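Local coordinates for protein Blo t 1 allergen (Blomia tropicalis, PDB 5JT8) that is a mite allergen and probably a papain-like cysteine protease, kept inactive as a proenzyme by a propeptide that probably runs through its active-site cleft, at residues A[82-87]-A[278-283]; A[90-95]-A[184-189]; A[96-101]-A[231-236]; A[250-255]-A[326-331]. All blocks are in the same frame, centred on the assembly; numbering follows the deposited sequence.

Contact 1 of 4, residues A[82-87]-A[278-283]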
# COMPACT_ATOMS: atom_id res chain seq x y z
N GLU A 82 -9.46 -4.27 14.58
CA GLU A 82 -10.04 -2.99 14.16
C GLU A 82 -9.28 -2.37 12.99
O GLU A 82 -9.87 -1.96 11.99
CB GLU A 82 -10.09 -2.01 15.35
CG GLU A 82 -11.12 -2.38 16.41
CD GLU A 82 -11.28 -1.31 17.50
OE1 GLU A 82 -10.31 -0.59 17.80
OE2 GLU A 82 -12.40 -1.19 18.05
N PHE A 83 -7.95 -2.29 13.13
CA PHE A 83 -7.08 -1.77 12.08
C PHE A 83 -7.30 -2.50 10.76
O PHE A 83 -7.51 -1.88 9.71
CB PHE A 83 -5.62 -1.88 12.53
CG PHE A 83 -4.64 -1.27 11.57
CD1 PHE A 83 -4.75 0.06 11.20
CD2 PHE A 83 -3.59 -2.01 11.06
CE1 PHE A 83 -3.84 0.63 10.33
CE2 PHE A 83 -2.68 -1.45 10.19
CZ PHE A 83 -2.81 -0.13 9.82
N SER A 84 -7.25 -3.83 10.81
CA SER A 84 -7.52 -4.65 9.64
C SER A 84 -8.85 -4.26 8.98
O SER A 84 -8.93 -4.12 7.77
CB SER A 84 -7.53 -6.13 10.03
OG SER A 84 -7.88 -6.94 8.92
N PHE A 85 -9.89 -4.07 9.79
CA PHE A 85 -11.17 -3.60 9.28
C PHE A 85 -11.06 -2.17 8.72
O PHE A 85 -11.61 -1.86 7.67
CB PHE A 85 -12.25 -3.65 10.37
CG PHE A 85 -13.64 -3.44 9.84
CD1 PHE A 85 -14.35 -4.49 9.28
CD2 PHE A 85 -14.24 -2.19 9.89
CE1 PHE A 85 -15.64 -4.30 8.78
CE2 PHE A 85 -15.53 -2.00 9.40
CZ PHE A 85 -16.23 -3.05 8.84
N HIS A 86 -10.34 -1.30 9.44
CA HIS A 86 -10.05 0.04 8.96
C HIS A 86 -9.42 0.03 7.55
O HIS A 86 -9.75 0.85 6.70
CB HIS A 86 -9.13 0.77 9.94
CG HIS A 86 -9.16 2.26 9.81
ND1 HIS A 86 -10.31 2.95 9.49
CD2 HIS A 86 -8.19 3.19 9.97
CE1 HIS A 86 -10.04 4.25 9.46
NE2 HIS A 86 -8.76 4.41 9.75
N LEU A 87 -8.50 -0.91 7.31
CA LEU A 87 -7.84 -1.01 6.02
C LEU A 87 -8.77 -1.54 4.92
O LEU A 87 -8.86 -0.94 3.85
CB LEU A 87 -6.60 -1.91 6.12
CG LEU A 87 -5.50 -1.31 6.99
CD1 LEU A 87 -4.35 -2.31 7.19
CD2 LEU A 87 -5.00 0.01 6.39
N TYR A 278 -3.36 -14.28 4.29
CA TYR A 278 -4.23 -13.19 4.70
C TYR A 278 -3.69 -11.85 4.25
O TYR A 278 -2.61 -11.43 4.65
CB TYR A 278 -4.41 -13.20 6.22
CG TYR A 278 -5.42 -12.20 6.74
CD1 TYR A 278 -6.76 -12.54 6.88
CD2 TYR A 278 -5.03 -10.92 7.12
CE1 TYR A 278 -7.68 -11.64 7.38
CE2 TYR A 278 -5.94 -10.01 7.61
CZ TYR A 278 -7.26 -10.37 7.75
OH TYR A 278 -8.16 -9.45 8.25
N THR A 279 -4.46 -11.18 3.41
CA THR A 279 -4.07 -9.90 2.87
C THR A 279 -5.17 -8.85 3.19
O THR A 279 -6.36 -9.16 3.12
CB THR A 279 -3.84 -10.03 1.38
OG1 THR A 279 -4.74 -11.03 0.89
CG2 THR A 279 -2.41 -10.54 1.09
N ASP A 280 -4.76 -7.64 3.57
CA ASP A 280 -5.72 -6.56 3.80
C ASP A 280 -5.15 -5.18 3.48
O ASP A 280 -5.77 -4.17 3.78
CB ASP A 280 -6.23 -6.57 5.25
CG ASP A 280 -5.12 -6.44 6.29
OD1 ASP A 280 -3.94 -6.26 5.92
OD2 ASP A 280 -5.44 -6.51 7.50
N HIS A 281 -3.99 -5.13 2.86
CA HIS A 281 -3.37 -3.85 2.58
C HIS A 281 -2.66 -3.87 1.25
O HIS A 281 -1.92 -4.80 0.96
CB HIS A 281 -2.39 -3.50 3.70
CG HIS A 281 -1.83 -2.12 3.62
ND1 HIS A 281 -2.61 -1.01 3.34
CD2 HIS A 281 -0.58 -1.66 3.84
CE1 HIS A 281 -1.85 0.06 3.36
NE2 HIS A 281 -0.62 -0.30 3.67
N ALA A 282 -2.89 -2.84 0.44
CA ALA A 282 -2.19 -2.68 -0.84
C ALA A 282 -1.05 -1.69 -0.71
O ALA A 282 -1.23 -0.63 -0.14
CB ALA A 282 -3.14 -2.22 -1.93
N VAL A 283 0.12 -2.04 -1.24
CA VAL A 283 1.26 -1.12 -1.26
C VAL A 283 2.03 -1.31 -2.57
O VAL A 283 1.55 -2.02 -3.45
CB VAL A 283 2.21 -1.33 -0.07
CG1 VAL A 283 1.53 -0.98 1.25
CG2 VAL A 283 2.75 -2.78 -0.05
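Tyr278 OH gives its proton to Ser84 OG at 2.6 Å, and Ser84 OG donates in turn to Asp280 OD2 at 2.9 Å. The serine is thus the middle of a short hydrogen-bond chain, accepting one bond and donating the other. It meets the tyrosine at the ring edge, near the ring plane, and uses the anti lone pair of OD2, the one turned away from OD1. A small residue able both to give and to accept suits this place. Asp280 keeps CG between its backbone N and carbonyl carbon (chi1 58°), which swings the carboxylate up to the helix; OD2 also takes a bond from Ser257 OG.

Opposite Met254, Asp280 and His281 together take one place in the strand pairing, a classic beta bulge at the start of strand 281-291. Helix 80-88 of the prosegment packs against this start, beside the probable active site of the papain-like fold. His281 bonds through NE2 to Asn301 OD1 and stacks with Trp303, consistent with the active-site histidine and asparagine of the family.

Leu87 supplies the packing. Its CB lies 3.4 Å from Asp280 O, whose hydrogen bond comes from Ser88 OG. Its branches divide the work: CD2 approaches His281 ND1 obliquely at 4.0 Å, whereas CD1 lies over one face of Phe83 toward the rim. Phe83 also meets Trp303; the leucine's two methyls thus touch the Phe83 and His281 rings.

Contact 2 of 4, residues A[90-95]-A[184-189]. With NAG (2-acetamido-2-deoxy-beta-D-glucopyranose), chain D; NO3 (nitrate ion), chain G.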
# COMPACT_ATOMS: atom_id res chain seq x y z
N GLY A 90 -13.01 -5.85 6.17
CA GLY A 90 -13.21 -7.29 6.13
C GLY A 90 -13.92 -7.79 4.88
O GLY A 90 -14.72 -8.72 4.95
N GLY A 91 -13.61 -7.20 3.73
CA GLY A 91 -14.36 -7.51 2.52
C GLY A 91 -13.56 -7.66 1.24
O GLY A 91 -13.99 -7.20 0.19
N LEU A 92 -12.41 -8.32 1.32
CA LEU A 92 -11.63 -8.59 0.11
C LEU A 92 -11.97 -9.97 -0.49
O LEU A 92 -11.60 -11.00 0.06
CB LEU A 92 -10.12 -8.50 0.40
CG LEU A 92 -9.49 -7.10 0.52
CD1 LEU A 92 -8.01 -7.18 0.86
CD2 LEU A 92 -9.70 -6.26 -0.74
N ASN A 93 -12.69 -9.97 -1.61
CA ASN A 93 -13.03 -11.21 -2.33
C ASN A 93 -11.79 -11.81 -3.02
O ASN A 93 -11.46 -11.46 -4.15
CB ASN A 93 -14.16 -10.92 -3.34
CG ASN A 93 -14.70 -12.19 -4.04
OD1 ASN A 93 -13.98 -13.17 -4.19
ND2 ASN A 93 -15.96 -12.15 -4.47
N PHE A 94 -11.10 -12.71 -2.32
CA PHE A 94 -9.89 -13.34 -2.85
C PHE A 94 -10.19 -14.23 -4.05
O PHE A 94 -9.34 -14.43 -4.92
CB PHE A 94 -9.19 -14.16 -1.77
CG PHE A 94 -8.90 -13.39 -0.51
CD1 PHE A 94 -7.88 -12.45 -0.47
CD2 PHE A 94 -9.64 -13.62 0.64
CE1 PHE A 94 -7.61 -11.75 0.70
CE2 PHE A 94 -9.38 -12.92 1.81
CZ PHE A 94 -8.36 -11.99 1.84
N THR A 95 -11.40 -14.78 -4.09
CA THR A 95 -11.83 -15.57 -5.23
C THR A 95 -11.82 -14.68 -6.47
O THR A 95 -11.30 -15.05 -7.53
CB THR A 95 -13.23 -16.17 -5.00
OG1 THR A 95 -13.24 -16.89 -3.76
CG2 THR A 95 -13.61 -17.12 -6.11
N SER A 184 -13.02 -0.88 1.12
CA SER A 184 -12.08 -1.85 0.59
C SER A 184 -12.06 -1.67 -0.92
O SER A 184 -12.99 -1.08 -1.48
CB SER A 184 -12.48 -3.28 0.94
OG SER A 184 -13.60 -3.68 0.18
N GLY A 185 -11.03 -2.17 -1.58
CA GLY A 185 -10.93 -1.99 -3.02
C GLY A 185 -9.83 -2.79 -3.68
O GLY A 185 -9.07 -3.50 -3.04
N TYR A 186 -9.76 -2.65 -5.00
CA TYR A 186 -8.88 -3.44 -5.82
C TYR A 186 -8.09 -2.51 -6.69
O TYR A 186 -8.67 -1.67 -7.37
CB TYR A 186 -9.68 -4.43 -6.66
CG TYR A 186 -10.62 -5.25 -5.80
CD1 TYR A 186 -10.14 -6.32 -5.06
CD2 TYR A 186 -11.97 -4.93 -5.70
CE1 TYR A 186 -10.97 -7.07 -4.26
CE2 TYR A 186 -12.82 -5.68 -4.89
CZ TYR A 186 -12.31 -6.75 -4.17
OH TYR A 186 -13.12 -7.51 -3.36
N SER A 187 -6.77 -2.62 -6.64
CA SER A 187 -5.93 -1.76 -7.46
C SER A 187 -6.15 -2.10 -8.94
O SER A 187 -5.99 -1.24 -9.79
CB SER A 187 -4.43 -1.91 -7.09
OG SER A 187 -4.11 -1.35 -5.81
N THR A 188 -6.49 -3.34 -9.25
CA THR A 188 -6.75 -3.71 -10.65
C THR A 188 -7.95 -2.93 -11.18
O THR A 188 -7.93 -2.43 -12.31
CB THR A 188 -7.01 -5.22 -10.83
OG1 THR A 188 -7.99 -5.64 -9.87
CG2 THR A 188 -5.72 -6.03 -10.62
N GLU A 189 -8.97 -2.80 -10.35
CA GLU A 189 -10.13 -2.03 -10.69
C GLU A 189 -9.76 -0.57 -10.88
O GLU A 189 -10.29 0.09 -11.77
CB GLU A 189 -11.20 -2.19 -9.63
CG GLU A 189 -11.88 -3.57 -9.62
CD GLU A 189 -12.72 -3.85 -10.87
OE1 GLU A 189 -12.16 -4.33 -11.87
OE2 GLU A 189 -13.95 -3.60 -10.85
C1 NAG D . -16.55 -13.28 -5.16
C2 NAG D . -18.07 -13.45 -4.95
C3 NAG D . -18.59 -14.66 -5.74
C4 NAG D . -18.14 -14.59 -7.19
C5 NAG D . -16.63 -14.44 -7.24
C6 NAG D . -16.09 -14.33 -8.65
C7 NAG D . -18.57 -12.56 -2.71
C8 NAG D . -18.87 -12.91 -1.28
N2 NAG D . -18.38 -13.60 -3.54
O3 NAG D . -20.02 -14.68 -5.69
O4 NAG D . -18.52 -15.77 -7.89
O5 NAG D . -16.26 -13.24 -6.55
O6 NAG D . -16.11 -12.98 -9.12
O7 NAG D . -18.51 -11.40 -3.10
N NO3 G . -5.66 -5.93 -6.82
O1 NO3 G . -4.91 -4.93 -7.03
O2 NO3 G . -6.91 -5.75 -6.82
O3 NO3 G . -5.18 -7.09 -6.64
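Tyr186 holds CG beside its backbone N and anti to its carbonyl carbon (chi1 -52°), and this sends the ring across to segment 90-95, where Asn93 N donates to Tyr186 OH at 3.0 Å and 156°. The Gly185-Tyr186 pair lies where papain-like proteases line the non-primed side of the cleft, so the contact is consistent with the prosegment running through the substrate path.

Leu92 slides past the tyrosine in the opposite sense. Its CD2 packs 3.8 Å from Tyr186 CE1 and 3.6 Å from Gly185 O; a branched apolar side chain suits a place between an aromatic ring and the side-chain-free Gly185. Tyr96 meets the Tyr186 ring edge-to-face from helix 94-100. A nitrate ion, probably from the crystallisation liquor, places its O2 at the ring edge beside Tyr186 CB.

Asn93 divides its side chain between two tasks. As N-cap of helix 94-100 it accepts a bond from Tyr96 N at OD1, while CB remains 3.6 Å from Tyr186 OH. With CG anti to the backbone N (chi1 -174°), the amide leads away from Tyr186. Asn93-Phe94-Thr95 is an N-glycosylation sequon, and Asn93 ND2 is joined covalently to C1 of an N-acetylglucosamine at 1.4 Å.

Contact 3 of 4, residues A[96-101]-A[231-236]; sequences YMKMEA and LRYHSS. Unlike the reference sequence in segment 231-236: His234 (reference Gln). With NAG (2-acetamido-2-deoxy-beta-D-glucopyranose), chain D.
Ala101 makes the close part of this contact: its CB presses to 3.4 Å from Leu231 O and 4.2 Å from Tyr233 N, with Arg232 CA a little farther off. The short methyl of alanine lets the helix end come close to the main chain of the turn, and the CA atoms of Ala101 and Arg232 stand 5.3 Å apart. Leu231 and Arg232 direct their own side chains away, so the alanine meets main chain alone.

That main chain leads into a type II beta turn from Arg232 to Ser235, tied by Ser235 OG donating to Arg232 O at 2.6 Å. The turn joins strand 227-230 to helix 237-247, and the end of helix 94-100 rests against it, bringing the propeptide and the protease body together.

Toward solvent the fit is looser. Lys98, extended beyond CG, crosses Tyr233 obliquely and lays CE over one face of the ring, offset toward the rim, 4.2 Å from CE1. Its ammonium NZ is 5.5 Å from the ring centroid, at most a weak cation-pi attraction. Amphipathic and partly exposed, Tyr233 suits the place by offering a ring face to this methylene; its ring also meets Tyr327. On the glycan side of the helix, Met99 CE comes within 3.3 Å of O6 of the sugar on Asn93.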
# COMPACT_ATOMS: atom_id res chain seq x y z
N TYR A 96 -12.38 -13.48 -6.33
CA TYR A 96 -12.39 -12.50 -7.40
C TYR A 96 -10.96 -12.11 -7.81
O TYR A 96 -10.64 -12.04 -9.00
CB TYR A 96 -13.19 -11.26 -6.97
CG TYR A 96 -13.03 -10.09 -7.90
CD1 TYR A 96 -13.51 -10.15 -9.20
CD2 TYR A 96 -12.40 -8.93 -7.49
CE1 TYR A 96 -13.37 -9.09 -10.07
CE2 TYR A 96 -12.24 -7.85 -8.34
CZ TYR A 96 -12.73 -7.94 -9.63
OH TYR A 96 -12.59 -6.88 -10.50
N MET A 97 -10.10 -11.89 -6.81
CA MET A 97 -8.70 -11.51 -7.07
C MET A 97 -7.88 -12.62 -7.73
O MET A 97 -7.09 -12.35 -8.61
CB MET A 97 -8.04 -11.08 -5.76
CG MET A 97 -8.74 -9.90 -5.11
SD MET A 97 -7.98 -9.38 -3.56
CE MET A 97 -6.43 -8.70 -4.15
N LYS A 98 -8.07 -13.88 -7.31
CA LYS A 98 -7.32 -14.98 -7.92
C LYS A 98 -7.69 -15.22 -9.38
O LYS A 98 -6.84 -15.57 -10.20
CB LYS A 98 -7.53 -16.28 -7.13
CG LYS A 98 -6.75 -16.37 -5.83
CD LYS A 98 -7.33 -17.48 -4.95
CE LYS A 98 -6.62 -17.56 -3.61
NZ LYS A 98 -7.34 -18.50 -2.70
N MET A 99 -8.97 -15.02 -9.71
CA MET A 99 -9.48 -15.31 -11.05
C MET A 99 -8.83 -14.45 -12.14
O MET A 99 -8.68 -14.89 -13.28
CB MET A 99 -11.00 -15.14 -11.06
CG MET A 99 -11.66 -15.30 -12.41
SD MET A 99 -13.46 -15.24 -12.23
CE MET A 99 -13.65 -13.83 -11.14
N GLU A 100 -8.41 -13.25 -11.80
CA GLU A 100 -7.86 -12.35 -12.81
C GLU A 100 -6.34 -12.54 -13.05
O GLU A 100 -5.79 -12.08 -14.05
CB GLU A 100 -8.18 -10.91 -12.41
CG GLU A 100 -9.69 -10.63 -12.40
CD GLU A 100 -10.35 -10.82 -13.76
OE1 GLU A 100 -9.79 -10.34 -14.78
OE2 GLU A 100 -11.42 -11.48 -13.81
N ALA A 101 -5.67 -13.24 -12.15
CA ALA A 101 -4.22 -13.43 -12.26
C ALA A 101 -3.80 -14.23 -13.49
O ALA A 101 -4.54 -15.09 -13.96
CB ALA A 101 -3.72 -14.13 -11.01
N LEU A 231 0.22 -10.67 -11.95
CA LEU A 231 1.05 -11.87 -12.05
C LEU A 231 0.38 -13.08 -11.38
O LEU A 231 -0.57 -12.95 -10.60
CB LEU A 231 2.44 -11.64 -11.43
CG LEU A 231 3.40 -10.57 -12.00
CD1 LEU A 231 4.77 -10.68 -11.29
CD2 LEU A 231 3.59 -10.69 -13.51
N ARG A 232 0.89 -14.26 -11.73
CA ARG A 232 0.50 -15.53 -11.13
C ARG A 232 0.52 -15.47 -9.60
O ARG A 232 1.44 -14.90 -9.02
CB ARG A 232 1.44 -16.62 -11.65
CG ARG A 232 1.40 -17.93 -10.92
CD ARG A 232 2.51 -18.85 -11.42
NE ARG A 232 2.58 -20.04 -10.59
CZ ARG A 232 3.45 -20.22 -9.60
NH1 ARG A 232 4.37 -19.30 -9.34
NH2 ARG A 232 3.43 -21.34 -8.90
N TYR A 233 -0.52 -16.02 -8.96
CA TYR A 233 -0.56 -16.17 -7.51
C TYR A 233 0.69 -16.89 -7.03
O TYR A 233 1.14 -17.84 -7.68
CB TYR A 233 -1.83 -16.95 -7.08
CG TYR A 233 -2.06 -17.00 -5.57
CD1 TYR A 233 -2.55 -15.90 -4.88
CD2 TYR A 233 -1.80 -18.17 -4.84
CE1 TYR A 233 -2.77 -15.94 -3.50
CE2 TYR A 233 -2.01 -18.22 -3.47
CZ TYR A 233 -2.50 -17.10 -2.80
OH TYR A 233 -2.71 -17.14 -1.44
N HIS A 234 1.27 -16.43 -5.92
CA HIS A 234 2.53 -16.98 -5.43
C HIS A 234 3.66 -16.87 -6.45
O HIS A 234 4.42 -17.82 -6.64
CB HIS A 234 2.40 -18.47 -5.03
CG HIS A 234 1.83 -18.71 -3.67
ND1 HIS A 234 1.37 -17.69 -2.86
CD2 HIS A 234 1.63 -19.85 -2.98
CE1 HIS A 234 0.92 -18.20 -1.73
NE2 HIS A 234 1.06 -19.51 -1.78
N SER A 235 3.78 -15.74 -7.13
CA SER A 235 4.88 -15.58 -8.06
C SER A 235 6.22 -15.70 -7.33
O SER A 235 6.33 -15.38 -6.14
CB SER A 235 4.79 -14.24 -8.79
OG SER A 235 3.88 -14.36 -9.87
N SER A 236 7.22 -16.19 -8.04
CA SER A 236 8.56 -16.25 -7.51
C SER A 236 9.11 -14.83 -7.32
O SER A 236 8.68 -13.90 -8.01
CB SER A 236 9.47 -17.03 -8.45
OG SER A 236 9.48 -16.38 -9.70
C1 NAG D . -16.55 -13.28 -5.16
C2 NAG D . -18.07 -13.45 -4.95
C3 NAG D . -18.59 -14.66 -5.74
C4 NAG D . -18.14 -14.59 -7.19
C5 NAG D . -16.63 -14.44 -7.24
C6 NAG D . -16.09 -14.33 -8.65
C7 NAG D . -18.57 -12.56 -2.71
C8 NAG D . -18.87 -12.91 -1.28
N2 NAG D . -18.38 -13.60 -3.54
O3 NAG D . -20.02 -14.68 -5.69
O4 NAG D . -18.52 -15.77 -7.89
O5 NAG D . -16.26 -13.24 -6.55
O6 NAG D . -16.11 -12.98 -9.12
O7 NAG D . -18.51 -11.40 -3.10

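Contact 4 of 4, residues A[250-255]-A[326-331]. Unlike the reference sequence in segment 326-331: Tyr327 (reference Phe).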
# COMPACT_ATOMS: atom_id res chain seq x y z
N VAL A 250 5.45 -1.93 -8.83
CA VAL A 250 4.28 -2.80 -8.91
C VAL A 250 3.43 -2.71 -7.64
O VAL A 250 3.96 -2.46 -6.55
CB VAL A 250 4.70 -4.26 -9.16
CG1 VAL A 250 5.47 -4.38 -10.49
CG2 VAL A 250 5.53 -4.80 -8.00
N VAL A 251 2.12 -2.88 -7.79
CA VAL A 251 1.21 -3.01 -6.66
C VAL A 251 1.32 -4.42 -6.11
O VAL A 251 1.38 -5.38 -6.88
CB VAL A 251 -0.27 -2.76 -7.05
CG1 VAL A 251 -1.19 -2.98 -5.85
CG2 VAL A 251 -0.44 -1.37 -7.61
N ILE A 252 1.38 -4.54 -4.79
CA ILE A 252 1.24 -5.82 -4.13
C ILE A 252 0.17 -5.73 -3.04
O ILE A 252 -0.14 -4.66 -2.54
CB ILE A 252 2.56 -6.31 -3.47
CG1 ILE A 252 3.01 -5.33 -2.39
CG2 ILE A 252 3.67 -6.47 -4.50
CD1 ILE A 252 4.02 -5.92 -1.41
N TYR A 253 -0.41 -6.87 -2.70
CA TYR A 253 -1.35 -6.96 -1.59
C TYR A 253 -0.75 -7.80 -0.50
O TYR A 253 -0.27 -8.91 -0.76
CB TYR A 253 -2.67 -7.56 -2.04
CG TYR A 253 -3.64 -6.53 -2.51
CD1 TYR A 253 -3.50 -5.94 -3.75
CD2 TYR A 253 -4.71 -6.14 -1.71
CE1 TYR A 253 -4.39 -5.01 -4.20
CE2 TYR A 253 -5.61 -5.19 -2.15
CZ TYR A 253 -5.45 -4.63 -3.40
OH TYR A 253 -6.33 -3.68 -3.86
N MET A 254 -0.75 -7.28 0.72
CA MET A 254 -0.13 -8.01 1.79
C MET A 254 -0.87 -7.84 3.12
O MET A 254 -1.97 -7.30 3.17
CB MET A 254 1.35 -7.59 1.92
CG MET A 254 1.60 -6.13 1.67
SD MET A 254 1.21 -5.19 3.15
CE MET A 254 2.24 -6.07 4.33
N HIS A 255 -0.27 -8.36 4.18
CA HIS A 255 -0.90 -8.38 5.48
C HIS A 255 -0.47 -7.14 6.28
O HIS A 255 0.39 -7.21 7.15
CB HIS A 255 -0.54 -9.69 6.22
CG HIS A 255 -1.37 -9.93 7.44
ND1 HIS A 255 -1.40 -11.15 8.09
CD2 HIS A 255 -2.22 -9.13 8.12
CE1 HIS A 255 -2.23 -11.08 9.12
NE2 HIS A 255 -2.74 -9.86 9.16
N ASN A 326 1.66 -12.64 -3.34
CA ASN A 326 0.36 -13.23 -3.67
C ASN A 326 -0.29 -12.56 -4.88
O ASN A 326 -0.74 -13.23 -5.80
CB ASN A 326 -0.59 -13.18 -2.47
CG ASN A 326 -0.19 -14.15 -1.36
OD1 ASN A 326 0.70 -14.98 -1.53
ND2 ASN A 326 -0.87 -14.06 -0.21
N TYR A 327 -0.30 -11.23 -4.87
CA TYR A 327 -1.08 -10.46 -5.84
C TYR A 327 -0.31 -9.27 -6.37
O TYR A 327 -0.54 -8.12 -5.98
CB TYR A 327 -2.39 -9.96 -5.22
CG TYR A 327 -3.24 -11.03 -4.61
CD1 TYR A 327 -3.97 -11.91 -5.42
CD2 TYR A 327 -3.34 -11.16 -3.23
CE1 TYR A 327 -4.77 -12.88 -4.86
CE2 TYR A 327 -4.13 -12.14 -2.67
CZ TYR A 327 -4.84 -13.00 -3.48
OH TYR A 327 -5.63 -13.97 -2.92
N VAL A 328 0.60 -9.55 -7.29
CA VAL A 328 1.46 -8.53 -7.82
C VAL A 328 0.94 -8.08 -9.18
O VAL A 328 0.67 -8.92 -10.06
CB VAL A 328 2.89 -9.04 -7.93
CG1 VAL A 328 3.81 -7.95 -8.45
CG2 VAL A 328 3.36 -9.56 -6.56
N THR A 329 0.79 -6.77 -9.35
CA THR A 329 0.21 -6.22 -10.57
C THR A 329 1.04 -5.08 -11.10
O THR A 329 1.38 -4.17 -10.36
CB THR A 329 -1.21 -5.67 -10.32
OG1 THR A 329 -2.05 -6.72 -9.86
CG2 THR A 329 -1.79 -5.06 -11.62
N TYR A 330 1.37 -5.13 -12.39
CA TYR A 330 2.05 -3.99 -13.02
C TYR A 330 1.12 -3.29 -14.02
O TYR A 330 0.09 -3.83 -14.42
CB TYR A 330 3.36 -4.43 -13.70
CG TYR A 330 3.21 -5.36 -14.92
CD1 TYR A 330 3.20 -6.74 -14.77
CD2 TYR A 330 3.12 -4.84 -16.21
CE1 TYR A 330 3.09 -7.58 -15.88
CE2 TYR A 330 3.03 -5.68 -17.32
CZ TYR A 330 3.02 -7.05 -17.14
OH TYR A 330 2.93 -7.90 -18.22
N ALA A 331 1.48 -2.07 -14.41
CA ALA A 331 0.70 -1.35 -15.40
C ALA A 331 1.57 -0.91 -16.55
O ALA A 331 2.81 -0.97 -16.48
CB ALA A 331 -0.01 -0.14 -14.76
O HOH W 1 0.83 -9.49 -3.07
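Val328 stands between Val250 and Ile252 on one side of an antiparallel strand pair and gives each a different branch. Its CG1 crosses Val250 obliquely, 3.6 Å from CG2, while its CG2 lies side by side with Ile252 CG2 at 3.7 Å, the two side chains pointing the same way. With CG1 anti to the backbone N (chi1 -178°), that branch is turned to Val250 and CG2 to Ile252; beta-branched residues suit such flat, close strand packing. Val250 uses its other branch, CG1, against Tyr330 CB.

On the other side of the pair, in the conformer described here, Tyr253 CB touches Tyr327 CD2 at 3.9 Å, obliquely to that ring. The Tyr253 ring itself leads away, and its OH is bonded to Gly185 O and Ser187 N.

Between these groups Val251 and Thr329 form a hydrogen-bonded pair, with Val251 N to Thr329 O at 3.0 Å and Thr329 N to Val251 O at 2.9 Å. Past this single bridge a water takes over: Tyr327 N donates to it at 2.7 Å, and it lies 2.6 Å from Tyr253 O.

In what is probably the beta-rich R domain of the papain-like fold, strand 250-254 thereby links the main sheet, through its neighbour 281-291, to strand 329-332, whose other partner is 227-230. Helix 237-247 packs on the side of Val250, Val328 and Tyr330, while helix 187-196 packs against Val251 and Thr329.

Contacts 1, 2 and 3 follow one path of the prosegment, from helix 80-88 to helix 94-100, over the protease body. Contacts 1 and 2 have centres 11 Å apart and meet where Leu92 CD1 lies 3.4 Å from Thr279 O. Contact 4 ties their protease sides together: His281 O is 2.8 Å from Met254 N, a probable hydrogen bond, and Tyr253 OH reaches Gly185 O of contact 2 at 2.9 Å. Contact 3 is centred 9 Å from contact 4 and joins it through Leu231 N and Val328 O. Contact 1 includes the probable active-site histidine, whereas contacts 2 and 3, which share helix 94-100, both touch the glycan at Asn93.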